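Local coordinates for cell division control protein Cdc48 (Mycobacterium smegmatis, PDB 5E7P) that probably binds and hydrolyses ATP as a member of the AAA ATPase family, and holds ADP in each of its two nucleotide sites, at residues M403-R406 with G407-S410; P452-R455 with H456-E460; A164-S168 with V169-W173; Q224-F228 with D229-V233. All coordinates share one frame; numbering follows the deposited sequence.

From the N terminus, the chain first meets contact 3, where helix 160-169 ends and turns toward strand 177-184. Contact 4 starts helix 228-232, contact 1 ends helix 394-404, and contact 2 starts helix 456-462. Each closes only its own short turn; they follow in series, neither nested nor crossed. In space contact 1 is the hub. Arg406 reaches Asp230 of contact 4, and both contacts border the same ADP; Pro409 pairs by its backbone with Leu454 of contact 2; Val408 packs on Leu165 of contact 3, which also meets Pro452 of contact 2. The packing of contact 3 on contacts 1 and 2 ties the N-terminal part to the first nucleotide-binding module.

Contact 1 of 4, residues M403-R406 with G407-S410; sequences MLLR and GVPS. With ADP (adenosine-5'-diphosphate), chain C.
Leu405 sets CG beside its backbone N (chi1 -70°), while Val408 holds CG1 opposite its own N (chi1 -179°), and these torsions bring Leu405 CD2 to 3.9 Å from Val408 CG1. The two apolar chains flank a type II beta turn, residues 405-408, that leads the chain off the end of helix 394-404. The turn is closed by Val408 N donating to Leu405 O at 3.1 Å, with the donor above the carbonyl plane. Gly407 takes the third position with positive phi, a conformation that favours glycine. Val408 CB also lies 3.3 Å from Leu405 O, and Val408 CG2 lies near both carbonyl oxygens, Leu405 O and Arg406 O, each at 3.6 Å. Leu405 is buried and continues this apolar patch onto Leu413, Leu454 and Val434 of helix 427-448. Beyond the turn, Ser410 OG makes a weak bond back to Val408 O.

The last two helical residues, Met403 and Leu404, line the first ADP site. Leu404 puts CD2 3.4 Å from C2 of the adenine of ADP, and its side chain also packs on Leu430 and Ala431. Met403 runs straight to SD and then bends, with SD 3.0 Å from ADP N6. Arg406 runs out extended past Met403 CG and forms a salt bridge through NH2 with Asp230, which holds its guanidinium against the start of helix 228-232. Met403 CG lies against one face of the Arg406 guanidinium, 3.6 Å above the plane and displaced toward its rim.

Contact 2 of 4, residues P452-R455 with H456-E460; sequences PVLR and HADLE
The carboxylate of Asp458 and the guanidinium of Arg455 are nearly parallel, their planes 15° apart, yet their charged atoms do not meet: Arg455 NE is 4.9 Å from Asp458 OD2. What lies above the carboxylate plane is the aliphatic part of the arginine, with Arg455 CG 3.3 Å from Asp458 OD2. Arg455 N stands off the plane on that same side and gives OD2 a nearly straight hydrogen bond, 2.9 Å long with an angle of 173° at the hydrogen, although OD2 itself is placed with some doubt. The first torsion of Arg455, 53°, sets CG between its backbone N and carbonyl carbon and so carries the chain over Asp458; the guanidinium then reaches a long, weak ion pair with Glu411.

This is the start of helix 456-462, with Arg455 as N-cap and Asp458 three residues on. The carboxylate of the aspartate accepts the N-cap N-H, consistent with one half of a capping box; in the other direction Asp458 N bonds to the carbonyl, Arg455 O, at 3.2 Å. A negative group at a helix N terminus would also be favoured by the helix dipole. Asp458 OD2 has a second partner in Arg444 NH2, while Arg444 NH1 bonds to Val453 O.

On the apolar side, Leu454 CD2 meets Leu459 CD2 at 4.1 Å, the two chains crossing at about a right angle. Leu454 also packs on Ala441 and Leu405, and Leu459 on Leu415 and Ile418. His456 bonds through ND1 to Leu413 O.

Contact 3 of 4, residues A164-S168 with V169-W173; sequences ALASS and VGITW
A Schellman motif ends helix 160-169 here, with Gly170 as its C-prime residue. Ile171 N reaches back to Ala166 O at 2.6 Å, and inside that loop Gly170 N makes a weak bond to Ser167 O, 3.2 Å. The positive phi of Gly170, 102°, reverses the backbone, a conformation open chiefly to glycine. The reversal lays Ile171 against the last turn of the helix: its CB is 3.9 Å from Ala166 CB, the apolar pairing that commonly accompanies this motif.

Before the glycine, Val169 N bonds weakly to two carbonyls, those of Leu165 and Ala166. Its side chain runs next to that of Leu165 in the same direction, so that Leu165 CD1 meets Val169 CG2 at 3.8 Å. Leu165 goes on to touch Val408 and Pro452, while Val169 packs on Val434 and Arg435; the helix end thus sits against helix 427-448, probably of the helical lid that follows the first AAA core. Past the turn, one face of the Trp173 ring lies by Ile171 CA, and Trp173 packs onward on helix 127-133.

Ser168 folds back on its own helix. With chi1 at 64° its hydroxyl is directed to the preceding turn, where Ser168 OG donates to Leu165 O at 2.6 Å.

Contact 4 of 4, residues Q224-F228 with D229-V233; sequences QPVSF and DDVKV. With ADP (adenosine-5'-diphosphate), chain C.
Hydrogen bonds centred on Ser227 and Phe228 begin helix 228-232, with Ser227 as its N-cap. Ser227 OG accepts from Asp230 N at 3.1 Å with an angle of 157°, occupying an amide of the first turn that has no earlier helical carbonyl to bond. A second bond, weak, runs the other way, from the hydroxyl Ser227 OG to the carboxylate oxygen Asp230 OD2, 2.9 Å. A chi1 of 72° in Ser227 points OG over the turn for both. Routine helical bonds follow, Val231 N to Ser227 O and Lys232 N to Phe228 O. The carboxylate of Asp230 is shared: its other oxygen, OD1, belongs to the salt bridge with Arg406.

One CH-pi contact joins Phe228 and Lys232, one turn apart. Lys232 crosses the ring of Phe228 with its aliphatic chain, CD lying over the ring face, 4.0 Å from the centroid and 20° off the normal, nearest to CZ. The phenyl group itself packs on Ala238 and Asp242 of helix 237-249.

Apolar packing joins Val226 to Val231. Val226 CG1 touches Val231 CG2 at 3.8 Å, the two valines crossing at about a right angle, and Val231 continues onto Met279 and Ala282 of helix 276-283. Val226 also belongs to the ADP pocket, whose phosphate end is held by backbone nitrogens of the P-loop, among them Gly275 and Lys276. Val226 CG1 lies 3.4 Å from ADP N6, and Val226 CG2 3.5 Å from both ADP N6 and ADP C6.

Contact 1 of 4, residues M403-R406 with G407-S410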
loop_
_atom_site.group_PDB
_atom_site.type_symbol
_atom_site.label_atom_id
_atom_site.label_comp_id
_atom_site.label_asym_id
_atom_site.label_seq_id
_atom_site.Cartn_x
_atom_site.Cartn_y
_atom_site.Cartn_z
ATOM N N MET A 403 6.362 9.012 -19.441
ATOM C CA MET A 403 7.062 7.781 -19.787
ATOM C C MET A 403 6.094 6.698 -20.273
ATOM O O MET A 403 6.363 5.999 -21.254
ATOM C CB MET A 403 7.847 7.276 -18.578
ATOM C CG MET A 403 8.679 6.040 -18.849
ATOM S SD MET A 403 9.592 5.497 -17.393
ATOM C CE MET A 403 10.433 7.007 -16.920
ATOM N N LEU A 404 4.964 6.568 -19.580
ATOM C CA LEU A 404 3.950 5.575 -19.927
ATOM C C LEU A 404 3.252 5.891 -21.249
ATOM O O LEU A 404 2.619 5.023 -21.849
ATOM C CB LEU A 404 2.906 5.461 -18.809
ATOM C CG LEU A 404 3.354 4.792 -17.510
ATOM C CD1 LEU A 404 2.397 5.112 -16.375
ATOM C CD2 LEU A 404 3.468 3.292 -17.706
ATOM N N LEU A 405 3.372 7.133 -21.702
ATOM C CA LEU A 405 2.642 7.575 -22.885
ATOM C C LEU A 405 3.522 7.765 -24.119
ATOM O O LEU A 405 3.080 8.330 -25.118
ATOM C CB LEU A 405 1.859 8.853 -22.572
ATOM C CG LEU A 405 0.675 8.615 -21.634
ATOM C CD1 LEU A 405 0.240 9.900 -20.950
ATOM C CD2 LEU A 405 -0.482 7.996 -22.407
ATOM N N ARG A 406 4.761 7.288 -24.049
ATOM C CA ARG A 406 5.654 7.335 -25.201
ATOM C C ARG A 406 5.115 6.447 -26.313
ATOM O O ARG A 406 4.772 5.288 -26.081
ATOM C CB ARG A 406 7.063 6.881 -24.816
ATOM C CG ARG A 406 7.799 7.828 -23.891
ATOM C CD ARG A 406 9.124 7.229 -23.459
ATOM N NE ARG A 406 9.794 8.041 -22.449
ATOM C CZ ARG A 406 10.721 7.579 -21.618
ATOM N NH1 ARG A 406 11.087 6.303 -21.672
ATOM N NH2 ARG A 406 11.277 8.387 -20.726
ATOM N N GLY A 407 5.033 6.997 -27.519
ATOM C CA GLY A 407 4.532 6.252 -28.658
ATOM C C GLY A 407 3.037 6.012 -28.581
ATOM O O GLY A 407 2.495 5.179 -29.306
ATOM N N VAL A 408 2.372 6.747 -27.696
ATOM C CA VAL A 408 0.929 6.638 -27.532
ATOM C C VAL A 408 0.248 7.891 -28.066
ATOM O O VAL A 408 0.403 8.970 -27.494
ATOM C CB VAL A 408 0.547 6.454 -26.052
ATOM C CG1 VAL A 408 -0.962 6.316 -25.903
ATOM C CG2 VAL A 408 1.257 5.244 -25.467
ATOM N N PRO A 409 -0.512 7.749 -29.164
ATOM C CA PRO A 409 -1.181 8.872 -29.836
ATOM C C PRO A 409 -2.106 9.641 -28.899
ATOM O O PRO A 409 -3.037 9.063 -28.339
ATOM C CB PRO A 409 -1.992 8.188 -30.946
ATOM C CG PRO A 409 -2.104 6.760 -30.529
ATOM C CD PRO A 409 -0.836 6.459 -29.796
ATOM N N SER A 410 -1.848 10.936 -28.735
ATOM C CA SER A 410 -2.607 11.751 -27.793
ATOM C C SER A 410 -2.724 13.211 -28.228
ATOM O O SER A 410 -2.065 13.643 -29.174
ATOM C CB SER A 410 -1.977 11.668 -26.403
ATOM O OG SER A 410 -0.637 12.132 -26.421
HETATM P PB ADP C . 6.914 -3.731 -7.397
HETATM O O1B ADP C . 5.677 -4.312 -6.766
HETATM O O2B ADP C . 7.941 -4.756 -7.795
HETATM O O3B ADP C . 7.488 -2.539 -6.681
HETATM P PA ADP C . 6.965 -3.585 -10.218
HETATM O O1A ADP C . 6.458 -4.967 -10.542
HETATM O O2A ADP C . 8.450 -3.323 -10.227
HETATM O O3A ADP C . 6.336 -3.173 -8.793
HETATM O "O5'" ADP C . 6.226 -2.568 -11.209
HETATM C "C5'" ADP C . 4.852 -2.282 -10.978
HETATM C "C4'" ADP C . 4.145 -2.420 -12.317
HETATM O "O4'" ADP C . 4.320 -1.216 -13.059
HETATM C "C3'" ADP C . 4.749 -3.559 -13.123
HETATM O "O3'" ADP C . 3.715 -4.449 -13.560
HETATM C "C2'" ADP C . 5.414 -2.909 -14.319
HETATM O "O2'" ADP C . 5.042 -3.595 -15.518
HETATM C "C1'" ADP C . 4.891 -1.483 -14.339
HETATM N N9 ADP C . 5.978 -0.504 -14.577
HETATM C C8 ADP C . 6.915 -0.127 -13.686
HETATM N N7 ADP C . 7.750 0.797 -14.227
HETATM C C5 ADP C . 7.339 1.027 -15.488
HETATM C C6 ADP C . 7.767 1.882 -16.621
HETATM N N6 ADP C . 8.835 2.705 -16.510
HETATM N N1 ADP C . 7.060 1.813 -17.773
HETATM C C2 ADP C . 5.997 0.998 -17.904
HETATM N N3 ADP C . 5.554 0.200 -16.916
HETATM C C4 ADP C . 6.171 0.166 -15.711
#

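Contact 2 of 4, residues P452-R455 with H456-E460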
loop_
_atom_site.group_PDB
_atom_site.type_symbol
_atom_site.label_atom_id
_atom_site.label_comp_id
_atom_site.label_asym_id
_atom_site.label_seq_id
_atom_site.Cartn_x
_atom_site.Cartn_y
_atom_site.Cartn_z
ATOM N N PRO A 452 -8.266 6.072 -32.789
ATOM C CA PRO A 452 -8.278 6.458 -31.373
ATOM C C PRO A 452 -7.128 7.385 -30.991
ATOM O O PRO A 452 -5.974 7.116 -31.319
ATOM C CB PRO A 452 -8.136 5.119 -30.644
ATOM C CG PRO A 452 -7.470 4.222 -31.629
ATOM C CD PRO A 452 -8.014 4.631 -32.963
ATOM N N VAL A 453 -7.453 8.470 -30.298
ATOM C CA VAL A 453 -6.439 9.409 -29.832
ATOM C C VAL A 453 -6.747 9.901 -28.415
ATOM O O VAL A 453 -7.788 10.511 -28.167
ATOM C CB VAL A 453 -6.269 10.596 -30.809
ATOM C CG1 VAL A 453 -7.624 11.172 -31.212
ATOM C CG2 VAL A 453 -5.371 11.661 -30.204
ATOM N N LEU A 454 -5.836 9.617 -27.489
ATOM C CA LEU A 454 -6.040 9.928 -26.077
ATOM C C LEU A 454 -6.170 11.421 -25.790
ATOM O O LEU A 454 -5.358 12.227 -26.240
ATOM C CB LEU A 454 -4.908 9.343 -25.228
ATOM C CG LEU A 454 -5.226 8.082 -24.425
ATOM C CD1 LEU A 454 -5.402 6.889 -25.349
ATOM C CD2 LEU A 454 -4.144 7.816 -23.388
ATOM N N ARG A 455 -7.198 11.777 -25.030
ATOM C CA ARG A 455 -7.383 13.152 -24.586
ATOM C C ARG A 455 -7.460 13.202 -23.064
ATOM O O ARG A 455 -7.468 12.163 -22.406
ATOM C CB ARG A 455 -8.636 13.757 -25.216
ATOM C CG ARG A 455 -9.893 12.935 -25.007
ATOM C CD ARG A 455 -11.047 13.473 -25.838
ATOM N NE ARG A 455 -10.723 13.503 -27.262
ATOM C CZ ARG A 455 -11.595 13.799 -28.220
ATOM N NH1 ARG A 455 -12.853 14.087 -27.908
ATOM N NH2 ARG A 455 -11.211 13.803 -29.489
ATOM N N HIS A 456 -7.511 14.410 -22.512
ATOM C CA HIS A 456 -7.543 14.595 -21.064
ATOM C C HIS A 456 -8.784 13.973 -20.435
ATOM O O HIS A 456 -8.738 13.483 -19.306
ATOM C CB HIS A 456 -7.480 16.080 -20.711
ATOM C CG HIS A 456 -7.631 16.356 -19.249
ATOM N ND1 HIS A 456 -6.627 16.114 -18.338
ATOM C CD2 HIS A 456 -8.676 16.842 -18.537
ATOM C CE1 HIS A 456 -7.041 16.446 -17.129
ATOM N NE2 HIS A 456 -8.282 16.890 -17.221
ATOM N N ALA A 457 -9.889 13.997 -21.174
ATOM C CA ALA A 457 -11.149 13.441 -20.698
ATOM C C ALA A 457 -11.020 11.960 -20.348
ATOM O O ALA A 457 -11.611 11.490 -19.376
ATOM C CB ALA A 457 -12.240 13.646 -21.739
ATOM N N ASP A 458 -10.236 11.236 -21.139
ATOM C CA ASP A 458 -10.055 9.800 -20.950
ATOM C C ASP A 458 -9.314 9.479 -19.658
ATOM O O ASP A 458 -9.708 8.583 -18.913
ATOM C CB ASP A 458 -9.301 9.202 -22.136
ATOM C CG ASP A 458 -9.963 9.515 -23.458
ATOM O OD1 ASP A 458 -11.211 9.555 -23.506
ATOM O OD2 ASP A 458 -9.236 9.725 -24.452
ATOM N N LEU A 459 -8.233 10.212 -19.403
ATOM C CA LEU A 459 -7.436 9.998 -18.203
ATOM C C LEU A 459 -8.221 10.384 -16.958
ATOM O O LEU A 459 -8.200 9.670 -15.956
ATOM C CB LEU A 459 -6.127 10.785 -18.272
ATOM C CG LEU A 459 -5.201 10.437 -19.440
ATOM C CD1 LEU A 459 -3.863 11.134 -19.285
ATOM C CD2 LEU A 459 -5.012 8.934 -19.560
ATOM N N GLU A 460 -8.914 11.515 -17.026
ATOM C CA GLU A 460 -9.734 11.970 -15.911
ATOM C C GLU A 460 -10.902 11.020 -15.671
ATOM O O GLU A 460 -11.287 10.772 -14.527
ATOM C CB GLU A 460 -10.244 13.391 -16.157
ATOM C CG GLU A 460 -11.115 13.936 -15.038
ATOM C CD GLU A 460 -11.296 15.438 -15.121
ATOM O OE1 GLU A 460 -12.257 15.889 -15.784
ATOM O OE2 GLU A 460 -10.473 16.166 -14.525
#

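Contact 3 of 4, residues A164-S168 with V169-W173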
loop_
_atom_site.group_PDB
_atom_site.type_symbol
_atom_site.label_atom_id
_atom_site.label_comp_id
_atom_site.label_asym_id
_atom_site.label_seq_id
_atom_site.Cartn_x
_atom_site.Cartn_y
_atom_site.Cartn_z
ATOM N N ALA A 164 -2.877 -1.487 -32.334
ATOM C CA ALA A 164 -1.556 -0.904 -32.146
ATOM C C ALA A 164 -1.534 -0.074 -30.868
ATOM O O ALA A 164 -0.524 -0.013 -30.169
ATOM C CB ALA A 164 -1.174 -0.049 -33.346
ATOM N N LEU A 165 -2.663 0.564 -30.571
ATOM C CA LEU A 165 -2.804 1.354 -29.354
ATOM C C LEU A 165 -2.758 0.457 -28.127
ATOM O O LEU A 165 -2.018 0.728 -27.184
ATOM C CB LEU A 165 -4.109 2.154 -29.372
ATOM C CG LEU A 165 -4.467 2.909 -28.089
ATOM C CD1 LEU A 165 -3.371 3.897 -27.715
ATOM C CD2 LEU A 165 -5.802 3.621 -28.236
ATOM N N ALA A 166 -3.549 -0.613 -28.150
ATOM C CA ALA A 166 -3.615 -1.553 -27.035
ATOM C C ALA A 166 -2.244 -2.134 -26.700
ATOM O O ALA A 166 -1.887 -2.269 -25.530
ATOM C CB ALA A 166 -4.605 -2.669 -27.337
ATOM N N SER A 167 -1.476 -2.464 -27.733
ATOM C CA SER A 167 -0.150 -3.042 -27.544
ATOM C C SER A 167 0.867 -2.005 -27.071
ATOM O O SER A 167 1.786 -2.327 -26.319
ATOM C CB SER A 167 0.332 -3.714 -28.833
ATOM O OG SER A 167 -0.498 -4.812 -29.173
ATOM N N SER A 168 0.698 -0.763 -27.514
ATOM C CA SER A 168 1.604 0.316 -27.127
ATOM C C SER A 168 1.380 0.723 -25.675
ATOM O O SER A 168 2.250 1.324 -25.045
ATOM C CB SER A 168 1.426 1.528 -28.045
ATOM O OG SER A 168 0.131 2.085 -27.913
ATOM N N VAL A 169 0.204 0.393 -25.152
ATOM C CA VAL A 169 -0.142 0.701 -23.772
ATOM C C VAL A 169 0.074 -0.541 -22.901
ATOM O O VAL A 169 0.057 -0.473 -21.670
ATOM C CB VAL A 169 -1.587 1.238 -23.673
ATOM C CG1 VAL A 169 -1.917 1.660 -22.264
ATOM C CG2 VAL A 169 -1.759 2.425 -24.598
ATOM N N GLY A 170 0.305 -1.678 -23.548
ATOM C CA GLY A 170 0.679 -2.887 -22.835
ATOM C C GLY A 170 -0.444 -3.887 -22.646
ATOM O O GLY A 170 -0.345 -4.794 -21.818
ATOM N N ILE A 171 -1.518 -3.727 -23.411
ATOM C CA ILE A 171 -2.619 -4.681 -23.371
ATOM C C ILE A 171 -2.339 -5.863 -24.296
ATOM O O ILE A 171 -2.383 -5.735 -25.521
ATOM C CB ILE A 171 -3.964 -4.023 -23.738
ATOM C CG1 ILE A 171 -4.299 -2.914 -22.738
ATOM C CG2 ILE A 171 -5.071 -5.060 -23.771
ATOM C CD1 ILE A 171 -5.643 -2.265 -22.969
ATOM N N THR A 172 -2.045 -7.011 -23.697
ATOM C CA THR A 172 -1.720 -8.219 -24.446
ATOM C C THR A 172 -2.869 -9.220 -24.394
ATOM O O THR A 172 -3.209 -9.850 -25.395
ATOM C CB THR A 172 -0.448 -8.881 -23.893
ATOM O OG1 THR A 172 0.642 -7.955 -23.969
ATOM C CG2 THR A 172 -0.104 -10.137 -24.687
ATOM N N TRP A 173 -3.466 -9.354 -23.214
ATOM C CA TRP A 173 -4.574 -10.278 -23.001
ATOM C C TRP A 173 -5.838 -9.838 -23.738
ATOM O O TRP A 173 -5.929 -8.709 -24.223
ATOM C CB TRP A 173 -4.864 -10.405 -21.506
ATOM C CG TRP A 173 -5.143 -9.090 -20.848
ATOM C CD1 TRP A 173 -6.368 -8.541 -20.604
ATOM C CD2 TRP A 173 -4.178 -8.154 -20.355
ATOM N NE1 TRP A 173 -6.226 -7.324 -19.985
ATOM C CE2 TRP A 173 -4.891 -7.062 -19.821
ATOM C CE3 TRP A 173 -2.780 -8.132 -20.313
ATOM C CZ2 TRP A 173 -4.254 -5.961 -19.250
ATOM C CZ3 TRP A 173 -2.150 -7.040 -19.746
ATOM C CH2 TRP A 173 -2.886 -5.970 -19.222
#

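Contact 4 of 4, residues Q224-F228 with D229-V233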
loop_
_atom_site.group_PDB
_atom_site.type_symbol
_atom_site.label_atom_id
_atom_site.label_comp_id
_atom_site.label_asym_id
_atom_site.label_seq_id
_atom_site.Cartn_x
_atom_site.Cartn_y
_atom_site.Cartn_z
ATOM N N GLN A 224 15.889 -4.407 -22.423
ATOM C CA GLN A 224 15.101 -4.102 -21.236
ATOM C C GLN A 224 13.944 -3.172 -21.583
ATOM O O GLN A 224 14.123 -2.209 -22.329
ATOM C CB GLN A 224 15.986 -3.462 -20.163
ATOM C CG GLN A 224 15.505 -3.692 -18.742
ATOM C CD GLN A 224 15.556 -5.154 -18.347
ATOM O OE1 GLN A 224 14.546 -5.738 -17.950
ATOM N NE2 GLN A 224 16.738 -5.754 -18.452
ATOM N N PRO A 225 12.747 -3.462 -21.048
ATOM C CA PRO A 225 11.589 -2.588 -21.264
ATOM C C PRO A 225 11.792 -1.215 -20.626
ATOM O O PRO A 225 11.388 -0.204 -21.201
ATOM C CB PRO A 225 10.448 -3.339 -20.567
ATOM C CG PRO A 225 11.121 -4.234 -19.579
ATOM C CD PRO A 225 12.408 -4.638 -20.228
ATOM N N VAL A 226 12.413 -1.185 -19.450
ATOM C CA VAL A 226 12.672 0.065 -18.745
ATOM C C VAL A 226 14.161 0.221 -18.443
ATOM O O VAL A 226 14.765 -0.632 -17.794
ATOM C CB VAL A 226 11.874 0.143 -17.430
ATOM C CG1 VAL A 226 12.039 1.510 -16.795
ATOM C CG2 VAL A 226 10.405 -0.151 -17.685
ATOM N N SER A 227 14.746 1.320 -18.913
ATOM C CA SER A 227 16.181 1.548 -18.771
ATOM C C SER A 227 16.567 1.979 -17.360
ATOM O O SER A 227 15.711 2.317 -16.543
ATOM C CB SER A 227 16.650 2.610 -19.765
ATOM O OG SER A 227 16.194 3.892 -19.378
ATOM N N PHE A 228 17.868 1.969 -17.087
ATOM C CA PHE A 228 18.395 2.408 -15.800
ATOM C C PHE A 228 18.219 3.915 -15.613
ATOM O O PHE A 228 17.955 4.384 -14.504
ATOM C CB PHE A 228 19.871 2.014 -15.670
ATOM C CG PHE A 228 20.559 2.604 -14.471
ATOM C CD1 PHE A 228 20.050 2.412 -13.196
ATOM C CD2 PHE A 228 21.725 3.337 -14.618
ATOM C CE1 PHE A 228 20.685 2.950 -12.092
ATOM C CE2 PHE A 228 22.367 3.876 -13.518
ATOM C CZ PHE A 228 21.844 3.682 -12.253
ATOM N N ASP A 229 18.366 4.667 -16.700
ATOM C CA ASP A 229 18.176 6.113 -16.660
ATOM C C ASP A 229 16.726 6.460 -16.326
ATOM O O ASP A 229 16.462 7.387 -15.561
ATOM C CB ASP A 229 18.584 6.757 -17.991
ATOM C CG ASP A 229 20.094 6.772 -18.203
ATOM O OD1 ASP A 229 20.844 6.753 -17.202
ATOM O OD2 ASP A 229 20.530 6.811 -19.375
ATOM N N ASP A 230 15.793 5.708 -16.902
ATOM C CA ASP A 230 14.369 5.913 -16.657
ATOM C C ASP A 230 14.009 5.660 -15.198
ATOM O O ASP A 230 13.164 6.344 -14.626
ATOM C CB ASP A 230 13.536 4.989 -17.550
ATOM C CG ASP A 230 13.432 5.490 -18.976
ATOM O OD1 ASP A 230 13.289 6.717 -19.163
ATOM O OD2 ASP A 230 13.489 4.656 -19.905
ATOM N N VAL A 231 14.659 4.673 -14.600
ATOM C CA VAL A 231 14.345 4.263 -13.240
ATOM C C VAL A 231 14.804 5.275 -12.193
ATOM O O VAL A 231 14.077 5.564 -11.242
ATOM C CB VAL A 231 14.945 2.875 -12.941
ATOM C CG1 VAL A 231 15.093 2.655 -11.450
ATOM C CG2 VAL A 231 14.088 1.791 -13.573
ATOM N N LYS A 232 15.998 5.829 -12.380
ATOM C CA LYS A 232 16.617 6.650 -11.343
ATOM C C LYS A 232 16.086 8.083 -11.259
ATOM O O LYS A 232 16.464 8.830 -10.358
ATOM C CB LYS A 232 18.145 6.635 -11.475
ATOM C CG LYS A 232 18.707 7.381 -12.675
ATOM C CD LYS A 232 20.135 6.922 -12.961
ATOM C CE LYS A 232 20.896 7.912 -13.832
ATOM N NZ LYS A 232 21.442 9.055 -13.038
ATOM N N VAL A 233 15.203 8.464 -12.178
ATOM C CA VAL A 233 14.621 9.805 -12.133
ATOM C C VAL A 233 13.538 9.935 -11.059
ATOM O O VAL A 233 13.298 11.029 -10.547
ATOM C CB VAL A 233 14.079 10.272 -13.508
ATOM C CG1 VAL A 233 15.183 10.231 -14.555
ATOM C CG2 VAL A 233 12.897 9.437 -13.940
HETATM P PB ADP C . 6.914 -3.731 -7.397
HETATM O O1B ADP C . 5.677 -4.312 -6.766
HETATM O O2B ADP C . 7.941 -4.756 -7.795
HETATM O O3B ADP C . 7.488 -2.539 -6.681
HETATM P PA ADP C . 6.965 -3.585 -10.218
HETATM O O1A ADP C . 6.458 -4.967 -10.542
HETATM O O2A ADP C . 8.450 -3.323 -10.227
HETATM O O3A ADP C . 6.336 -3.173 -8.793
HETATM O "O5'" ADP C . 6.226 -2.568 -11.209
HETATM C "C5'" ADP C . 4.852 -2.282 -10.978
HETATM C "C4'" ADP C . 4.145 -2.420 -12.317
HETATM O "O4'" ADP C . 4.320 -1.216 -13.059
HETATM C "C3'" ADP C . 4.749 -3.559 -13.123
HETATM O "O3'" ADP C . 3.715 -4.449 -13.560
HETATM C "C2'" ADP C . 5.414 -2.909 -14.319
HETATM O "O2'" ADP C . 5.042 -3.595 -15.518
HETATM C "C1'" ADP C . 4.891 -1.483 -14.339
HETATM N N9 ADP C . 5.978 -0.504 -14.577
HETATM C C8 ADP C . 6.915 -0.127 -13.686
HETATM N N7 ADP C . 7.750 0.797 -14.227
HETATM C C5 ADP C . 7.339 1.027 -15.488
HETATM C C6 ADP C . 7.767 1.882 -16.621
HETATM N N6 ADP C . 8.835 2.705 -16.510
HETATM N N1 ADP C . 7.060 1.813 -17.773
HETATM C C2 ADP C . 5.997 0.998 -17.904
HETATM N N3 ADP C . 5.554 0.200 -16.916
HETATM C C4 ADP C . 6.171 0.166 -15.711
#